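G-protein alpha subunit Galpha7 (Naegleria fowleri, PDB 6NE6) probably acts as the guanine nucleotide-binding alpha subunit of a heterotrimeric G protein, a nucleotide-dependent signalling switch. Local coordinates at residues 22-27 against 303-308; 127-132 against 247-252. One frame throughout, in Å; residues are numbered along the deposited sequence. Where two conformers were deposited one is given.

Interaction 1 of 2, residues 22-27 against 303-308; sequences KSTIFK and VTALDK
The methyl of Ala305 sits against two neighbouring residues of helix 22-32. Its CB lies 3.7 Å from Thr24 CG2 and 3.7 Å from Ile25 CG1. It fits between these two carbons, which do not touch each other.

Thr24 carries most of the helix side. Its CG2 is anti to the backbone N (chi1 -50°, measured to OG1), which turns the methyl across to the loop. The hydroxyl stays beside the backbone N. The same methyl also meets Leu306, whose branch CD2 comes within 3.7 Å of Thr24 CG2. The two side chains lie askew to each other.

Helix 22-32 begins within a probable P-loop, whose last residues are Lys22 and Ser23. Residues 303-308 join strand 297-302 to helix 308-326. By its place after the last strand this loop probably corresponds to the G5 motif, which in relatives runs beside the guanine base. A type I turn from Thr304 to Asp307 shapes it and presents Ala305 to the helix.

Ile25 touches with the middle of its chain. CG1 is anti to the carbonyl carbon (chi1 -64°), and this swings it to the loop side. The terminal CD1 leads away, 4.7 Å from Ala305 CB. Ile25 also packs on Leu246 and Met177 of the sheet. Beside the Ala305 methyl, Gln28 NE2 of the same helix donates a hydrogen bond to Ala305 O.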
ATOM      1  N   LYS A  22       1.218   4.154  -1.166  1.00 13.70           N
ATOM      2  CA  LYS A  22       1.339   5.257  -2.112  1.00 17.39           C
ATOM      3  C   LYS A  22       1.003   4.809  -3.532  1.00 16.14           C
ATOM      4  O   LYS A  22       0.419   5.584  -4.295  1.00 18.64           O
ATOM      5  CB  LYS A  22       2.734   5.880  -2.043  1.00 19.19           C
ATOM      6  CG  LYS A  22       3.850   5.040  -2.605  1.00 20.65           C
ATOM      7  CD  LYS A  22       5.147   5.880  -2.732  1.00 24.44           C
ATOM      8  CE  LYS A  22       6.259   5.036  -3.348  1.00 33.27           C
ATOM      9  NZ  LYS A  22       7.457   5.837  -3.728  1.00 46.28           N
ATOM     10  N   SER A  23       1.321   3.559  -3.895  1.00 17.26           N
ATOM     11  CA  SER A  23       0.959   3.089  -5.237  1.00 18.43           C
ATOM     12  C   SER A  23      -0.551   2.942  -5.397  1.00 16.46           C
ATOM     13  O   SER A  23      -1.072   3.099  -6.512  1.00 16.92           O
ATOM     14  CB  SER A  23       1.657   1.763  -5.550  1.00 27.42           C
ATOM     15  OG  SER A  23       1.209   0.733  -4.688  1.00 37.37           O
ATOM     16  N   THR A  24      -1.269   2.645  -4.306  1.00 14.77           N
ATOM     17  CA  THR A  24      -2.732   2.645  -4.353  1.00 13.11           C
ATOM     18  C   THR A  24      -3.264   4.020  -4.729  1.00 13.32           C
ATOM     19  O   THR A  24      -4.191   4.141  -5.544  1.00 15.98           O
ATOM     20  CB  THR A  24      -3.310   2.229  -2.996  1.00 16.31           C
ATOM     21  OG1 THR A  24      -2.671   1.027  -2.565  1.00 20.26           O
ATOM     22  CG2 THR A  24      -4.826   1.991  -3.104  1.00 18.68           C
ATOM     23  N   ILE A  25      -2.687   5.070  -4.138  1.00 12.95           N
ATOM     24  CA  ILE A  25      -3.084   6.431  -4.467  1.00 13.91           C
ATOM     25  C   ILE A  25      -2.901   6.688  -5.953  1.00 14.41           C
ATOM     26  O   ILE A  25      -3.778   7.261  -6.610  1.00 13.22           O
ATOM     27  CB  ILE A  25      -2.281   7.443  -3.630  1.00 13.66           C
ATOM     28  CG1 ILE A  25      -2.630   7.264  -2.157  1.00 14.32           C
ATOM     29  CG2 ILE A  25      -2.594   8.852  -4.088  1.00 14.63           C
ATOM     30  CD1 ILE A  25      -1.916   8.250  -1.246  1.00 18.86           C
ATOM     31  N   PHE A  26      -1.742   6.293  -6.497  1.00 13.36           N
ATOM     32  CA  PHE A  26      -1.483   6.565  -7.908  1.00 12.75           C
ATOM     33  C   PHE A  26      -2.470   5.814  -8.793  1.00 15.32           C
ATOM     34  O   PHE A  26      -2.998   6.371  -9.759  1.00 11.82           O
ATOM     35  CB  PHE A  26      -0.045   6.206  -8.295  1.00 10.65           C
ATOM     36  CG  PHE A  26       0.297   6.619  -9.710  1.00 10.78           C
ATOM     37  CD1 PHE A  26       0.747   7.899  -9.971  1.00 14.29           C
ATOM     38  CD2 PHE A  26       0.124   5.749 -10.772  1.00 16.15           C
ATOM     39  CE1 PHE A  26       1.033   8.306 -11.268  1.00 15.06           C
ATOM     40  CE2 PHE A  26       0.409   6.155 -12.078  1.00 17.33           C
ATOM     41  CZ  PHE A  26       0.862   7.441 -12.316  1.00 16.46           C
ATOM     42  N   LYS A  27      -2.719   4.539  -8.490  1.00 14.92           N
ATOM     43  CA  LYS A  27      -3.621   3.759  -9.331  1.00 15.68           C
ATOM     44  C   LYS A  27      -5.046   4.284  -9.252  1.00 16.32           C
ATOM     45  O   LYS A  27      -5.771   4.286 -10.259  1.00 15.12           O
ATOM     46  CB  LYS A  27      -3.545   2.280  -8.949  1.00 14.38           C
ATOM     47  CG  LYS A  27      -2.258   1.616  -9.417  1.00 13.73           C
ATOM     48  CD  LYS A  27      -2.210   0.136  -9.014  1.00 16.66           C
ATOM     49  CE  LYS A  27      -2.098  -0.038  -7.493  1.00 20.48           C
ATOM     50  NZ  LYS A  27      -1.652  -1.426  -7.141  1.00 20.23           N
ATOM     51  N   VAL A 303      -6.388   9.354   5.326  1.00 12.99           N
ATOM     52  CA  VAL A 303      -6.990   8.927   4.066  1.00 13.42           C
ATOM     53  C   VAL A 303      -7.090   7.406   4.022  1.00 12.69           C
ATOM     54  O   VAL A 303      -6.362   6.689   4.709  1.00 12.84           O
ATOM     55  CB  VAL A 303      -6.191   9.472   2.854  1.00 14.55           C
ATOM     56  CG1 VAL A 303      -4.846   8.803   2.748  1.00 15.79           C
ATOM     57  CG2 VAL A 303      -6.991   9.311   1.560  1.00 18.51           C
ATOM     58  N   THR A 304      -8.041   6.914   3.232  1.00 12.54           N
ATOM     59  CA  THR A 304      -8.106   5.498   2.885  1.00 11.56           C
ATOM     60  C   THR A 304      -8.037   5.448   1.367  1.00 12.14           C
ATOM     61  O   THR A 304      -9.038   5.692   0.693  1.00 15.30           O
ATOM     62  CB  THR A 304      -9.373   4.841   3.415  1.00 15.04           C
ATOM     63  OG1 THR A 304      -9.394   4.954   4.841  1.00 14.80           O
ATOM     64  CG2 THR A 304      -9.390   3.355   3.041  1.00 17.69           C
ATOM     65  N   ALA A 305      -6.846   5.161   0.839  1.00 12.99           N
ATOM     66  CA  ALA A 305      -6.649   5.197  -0.606  1.00 15.88           C
ATOM     67  C   ALA A 305      -7.537   4.195  -1.331  1.00 15.59           C
ATOM     68  O   ALA A 305      -7.921   4.430  -2.479  1.00 14.71           O
ATOM     69  CB  ALA A 305      -5.176   4.937  -0.943  1.00 17.52           C
ATOM     70  N   LEU A 306      -7.886   3.080  -0.684  1.00 12.89           N
ATOM     71  CA  LEU A 306      -8.763   2.105  -1.324  1.00 16.61           C
ATOM     72  C   LEU A 306     -10.192   2.618  -1.454  1.00 15.76           C
ATOM     73  O   LEU A 306     -10.979   2.050  -2.220  1.00 19.54           O
ATOM     74  CB  LEU A 306      -8.738   0.784  -0.549  1.00 18.22           C
ATOM     75  CG  LEU A 306      -7.427   0.002  -0.620  1.00 17.75           C
ATOM     76  CD1 LEU A 306      -7.439  -1.147   0.389  1.00 22.91           C
ATOM     77  CD2 LEU A 306      -7.237  -0.561  -2.033  1.00 17.23           C
ATOM     78  N   ASP A 307     -10.539   3.683  -0.734  1.00 15.18           N
ATOM     79  CA  ASP A 307     -11.856   4.317  -0.847  1.00 15.97           C
ATOM     80  C   ASP A 307     -11.735   5.461  -1.846  1.00 18.71           C
ATOM     81  O   ASP A 307     -11.295   6.561  -1.497  1.00 20.18           O
ATOM     82  CB  ASP A 307     -12.327   4.814   0.520  1.00 18.07           C
ATOM     83  CG  ASP A 307     -13.713   5.466   0.473  1.00 26.98           C
ATOM     84  OD1 ASP A 307     -14.158   5.902  -0.604  1.00 25.34           O
ATOM     85  OD2 ASP A 307     -14.360   5.550   1.534  1.00 30.48           O
ATOM     86  N   LYS A 308     -12.151   5.210  -3.091  1.00 18.82           N
ATOM     87  CA  LYS A 308     -11.883   6.187  -4.143  1.00 22.05           C
ATOM     88  C   LYS A 308     -12.565   7.520  -3.851  1.00 15.86           C
ATOM     89  O   LYS A 308     -11.976   8.583  -4.076  1.00 20.88           O
ATOM     90  CB  LYS A 308     -12.312   5.635  -5.503  1.00 23.50           C
ATOM     91  CG  LYS A 308     -12.130   6.625  -6.648  1.00 24.35           C
ATOM     92  CD  LYS A 308     -12.893   6.175  -7.880  1.00 32.95           C
ATOM     93  CE  LYS A 308     -12.129   5.115  -8.639  1.00 41.96           C
ATOM     94  NZ  LYS A 308     -12.346   3.744  -8.100  1.00 41.71           N
TER

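Interaction 2 of 2, residues 127-132 against 247-252; sequences IEDSAS and LNKHDL
Lys249 and Asp129 reach for each other from opposite directions and close a salt bridge. Lys249 NZ lies 2.7 Å from Asp129 OD2. The ammonium approaches this oxygen on its syn side, 30° out of the carboxylate plane. The lysine is fully extended beyond CG, with chi2, chi3 and chi4 all near 180°. Its stem takes part too. Asp129 OD2 sits 3.3 Å from Lys249 CE, so the oxygen lies against the last carbons of the chain as well as the nitrogen. This is the tight part of the contact.

The backbones stay well apart. Their nearest CA atoms, Asp129 CA and Leu252 CA, are 8.9 Å from each other, and side chains alone span the gap.

Residues 248-251 read Asn-Lys-His-Asp, the NKxD (G4) motif of G proteins, which in relatives recognises guanine. Residues 127-132 belong to the helical domain, as the alpha-subunit fold indicates. The salt bridge therefore links that domain to the Ras-like domain across the nucleotide cleft. Lys249 NZ has a second partner, the carbonyl oxygen of Asp19 in the probable P-loop. The two acceptors together probably fix the position of the ammonium.

The looser side is made by Leu252. With CG opposite the backbone N (chi1 180°) and chi2 at 55°, it brings CD2 to the carboxylate. Leu252 CD2 stops 3.8 Å from Asp129 CG, in van der Waals contact only. Asp129, Lys249 and Leu252 are all partly exposed, so the ion pair lies at the surface, where solvent probably weakens it. At the first turn of the helix, away from Asp129, His250 ND1 donates to Asp251 OD1 at 3.0 Å, in its own ring plane.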
ATOM      1  N   ILE A 127       2.062 -10.825   5.529  1.00 17.81           N
ATOM      2  CA  ILE A 127       0.901 -11.131   4.699  1.00 21.14           C
ATOM      3  C   ILE A 127       0.394  -9.829   4.091  1.00 17.55           C
ATOM      4  O   ILE A 127       0.196  -8.846   4.809  1.00 18.98           O
ATOM      5  CB  ILE A 127      -0.205 -11.794   5.536  1.00 19.47           C
ATOM      6  CG1 ILE A 127       0.295 -13.106   6.135  1.00 24.37           C
ATOM      7  CG2 ILE A 127      -1.443 -12.059   4.696  1.00 21.90           C
ATOM      8  CD1 ILE A 127      -0.628 -13.660   7.172  1.00 25.41           C
ATOM      9  N   GLU A 128       0.186  -9.823   2.776  1.00 15.81           N
ATOM     10  CA  GLU A 128      -0.275  -8.612   2.106  1.00 17.86           C
ATOM     11  C   GLU A 128      -1.626  -8.180   2.660  1.00 18.07           C
ATOM     12  O   GLU A 128      -2.447  -9.011   3.058  1.00 18.28           O
ATOM     13  CB  GLU A 128      -0.397  -8.839   0.596  1.00 16.49           C
ATOM     14  CG  GLU A 128       0.917  -9.192  -0.080  1.00 19.84           C
ATOM     15  CD  GLU A 128       1.881  -8.017  -0.122  1.00 22.79           C
ATOM     16  OE1 GLU A 128       1.410  -6.876  -0.319  1.00 22.05           O
ATOM     17  OE2 GLU A 128       3.099  -8.235   0.045  1.00 23.37           O
ATOM     18  N   ASP A 129      -1.868  -6.860   2.654  1.00 17.12           N
ATOM     19  CA  ASP A 129      -3.171  -6.352   3.088  1.00 14.95           C
ATOM     20  C   ASP A 129      -4.315  -6.979   2.293  1.00 14.92           C
ATOM     21  O   ASP A 129      -5.392  -7.233   2.843  1.00 18.75           O
ATOM     22  CB  ASP A 129      -3.242  -4.827   2.950  1.00 14.66           C
ATOM     23  CG  ASP A 129      -2.420  -4.096   3.991  1.00 25.21           C
ATOM     24  OD1 ASP A 129      -1.954  -4.722   4.965  1.00 24.32           O
ATOM     25  OD2 ASP A 129      -2.255  -2.875   3.826  1.00 29.18           O
ATOM     26  N   SER A 130      -4.101  -7.222   0.997  1.00 18.00           N
ATOM     27  CA  SER A 130      -5.133  -7.715   0.095  1.00 18.93           C
ATOM     28  C   SER A 130      -5.297  -9.229   0.131  1.00 20.11           C
ATOM     29  O   SER A 130      -6.055  -9.756  -0.680  1.00 15.59           O
ATOM     30  CB  SER A 130      -4.828  -7.282  -1.347  1.00 21.55           C
ATOM     31  OG  SER A 130      -3.521  -7.689  -1.732  1.00 29.48           O
ATOM     32  N   ALA A 131      -4.627  -9.937   1.041  1.00 14.66           N
ATOM     33  CA  ALA A 131      -4.643 -11.398   0.986  1.00 11.89           C
ATOM     34  C   ALA A 131      -6.058 -11.963   1.083  1.00 12.32           C
ATOM     35  O   ALA A 131      -6.436 -12.829   0.288  1.00 14.70           O
ATOM     36  CB  ALA A 131      -3.751 -11.977   2.079  1.00 14.01           C
ATOM     37  N   SER A 132      -6.855 -11.509   2.063  1.00 12.51           N
ATOM     38  CA  SER A 132      -8.185 -12.093   2.204  0.62 13.45           C
ATOM     39  C   SER A 132      -9.074 -11.753   1.014  1.00 15.87           C
ATOM     40  O   SER A 132      -9.891 -12.587   0.607  1.00 14.70           O
ATOM     41  CB  SER A 132      -8.846 -11.645   3.513  0.62 19.06           C
ATOM     42  OG  SER A 132      -9.212 -10.279   3.468  0.62 16.31           O
ATOM     43  N   LEU A 247      -1.667  10.079   6.257  1.00 11.37           N
ATOM     44  CA  LEU A 247      -1.719   8.876   7.086  1.00 12.24           C
ATOM     45  C   LEU A 247      -2.779   7.986   6.452  1.00 14.39           C
ATOM     46  O   LEU A 247      -3.978   8.238   6.589  1.00 13.16           O
ATOM     47  CB  LEU A 247      -2.009   9.228   8.546  1.00 12.69           C
ATOM     48  CG  LEU A 247      -0.886  10.063   9.188  1.00 16.92           C
ATOM     49  CD1 LEU A 247      -1.261  10.595  10.584  1.00 19.85           C
ATOM     50  CD2 LEU A 247       0.407   9.273   9.260  1.00 23.76           C
ATOM     51  N   ASN A 248      -2.320   6.966   5.727  1.00 12.59           N
ATOM     52  CA  ASN A 248      -3.116   6.165   4.820  1.00 12.26           C
ATOM     53  C   ASN A 248      -3.593   4.890   5.517  1.00 13.02           C
ATOM     54  O   ASN A 248      -3.210   4.584   6.653  1.00 12.65           O
ATOM     55  CB  ASN A 248      -2.281   5.852   3.567  1.00 14.81           C
ATOM     56  CG  ASN A 248      -3.072   5.171   2.471  1.00 17.92           C
ATOM     57  OD1 ASN A 248      -4.269   5.405   2.298  1.00 14.09           O
ATOM     58  ND2 ASN A 248      -2.395   4.311   1.721  1.00 15.26           N
ATOM     59  N   LYS A 249      -4.464   4.160   4.827  1.00 13.93           N
ATOM     60  CA  LYS A 249      -5.070   2.928   5.341  1.00 12.21           C
ATOM     61  C   LYS A 249      -5.890   3.191   6.602  1.00 15.51           C
ATOM     62  O   LYS A 249      -5.970   2.340   7.492  1.00 14.15           O
ATOM     63  CB  LYS A 249      -4.015   1.838   5.577  1.00 14.12           C
ATOM     64  CG  LYS A 249      -3.088   1.618   4.379  1.00 13.40           C
ATOM     65  CD  LYS A 249      -2.161   0.431   4.596  1.00 15.39           C
ATOM     66  CE  LYS A 249      -1.221   0.246   3.410  1.00 16.69           C
ATOM     67  NZ  LYS A 249      -0.394  -1.001   3.578  1.00 18.44           N
ATOM     68  N   HIS A 250      -6.526   4.366   6.654  1.00 13.10           N
ATOM     69  CA  HIS A 250      -7.287   4.776   7.834  1.00 15.09           C
ATOM     70  C   HIS A 250      -8.372   3.757   8.185  1.00 14.87           C
ATOM     71  O   HIS A 250      -8.522   3.373   9.347  1.00 15.96           O
ATOM     72  CB  HIS A 250      -7.902   6.160   7.590  1.00 14.75           C
ATOM     73  CG  HIS A 250      -8.885   6.580   8.636  1.00 14.10           C
ATOM     74  ND1 HIS A 250     -10.204   6.193   8.613  1.00 15.98           N
ATOM     75  CD2 HIS A 250      -8.749   7.390   9.716  1.00 17.49           C
ATOM     76  CE1 HIS A 250     -10.834   6.709   9.654  1.00 18.99           C
ATOM     77  NE2 HIS A 250      -9.976   7.452  10.332  1.00 17.70           N
ATOM     78  N   ASP A 251      -9.143   3.307   7.196  1.00 14.05           N
ATOM     79  CA  ASP A 251     -10.243   2.396   7.510  1.00 15.87           C
ATOM     80  C   ASP A 251      -9.737   1.031   7.995  1.00 14.61           C
ATOM     81  O   ASP A 251     -10.376   0.405   8.855  1.00 14.03           O
ATOM     82  CB  ASP A 251     -11.167   2.266   6.291  1.00 17.44           C
ATOM     83  CG  ASP A 251     -11.999   3.541   6.032  1.00 21.68           C
ATOM     84  OD1 ASP A 251     -11.981   4.481   6.863  1.00 21.53           O
ATOM     85  OD2 ASP A 251     -12.670   3.612   4.979  1.00 24.58           O
ATOM     86  N   LEU A 252      -8.586   0.564   7.487  1.00 14.54           N
ATOM     87  CA  LEU A 252      -7.991  -0.671   8.001  1.00 15.03           C
ATOM     88  C   LEU A 252      -7.521  -0.494   9.440  1.00 15.01           C
ATOM     89  O   LEU A 252      -7.720  -1.382  10.284  1.00 15.83           O
ATOM     90  CB  LEU A 252      -6.825  -1.106   7.111  1.00 17.79           C
ATOM     91  CG  LEU A 252      -6.093  -2.381   7.515  1.00 18.10           C
ATOM     92  CD1 LEU A 252      -7.069  -3.529   7.647  1.00 17.73           C
ATOM     93  CD2 LEU A 252      -4.986  -2.712   6.501  1.00 18.76           C
TER

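Interaction 1 is the more buried of the two. It is an apolar contact of methyl and methylene groups inside the Ras-like domain. Interaction 2 is a surface contact between domains and depends mainly on charge. Their centres lie 11 Å apart, and along the chain interaction 2 is nested within the loop closed by interaction 1. The 247-252 and 303-308 segments also meet directly. Thr304 OG1 lies 2.9 Å from Asp251 N, and Val303 N lies 2.9 Å from Leu247 O, both probable hydrogen bonds. Asn248 OD1 accepts from Ala305 N. The probable G4 and G5 motifs are thus tied to each other.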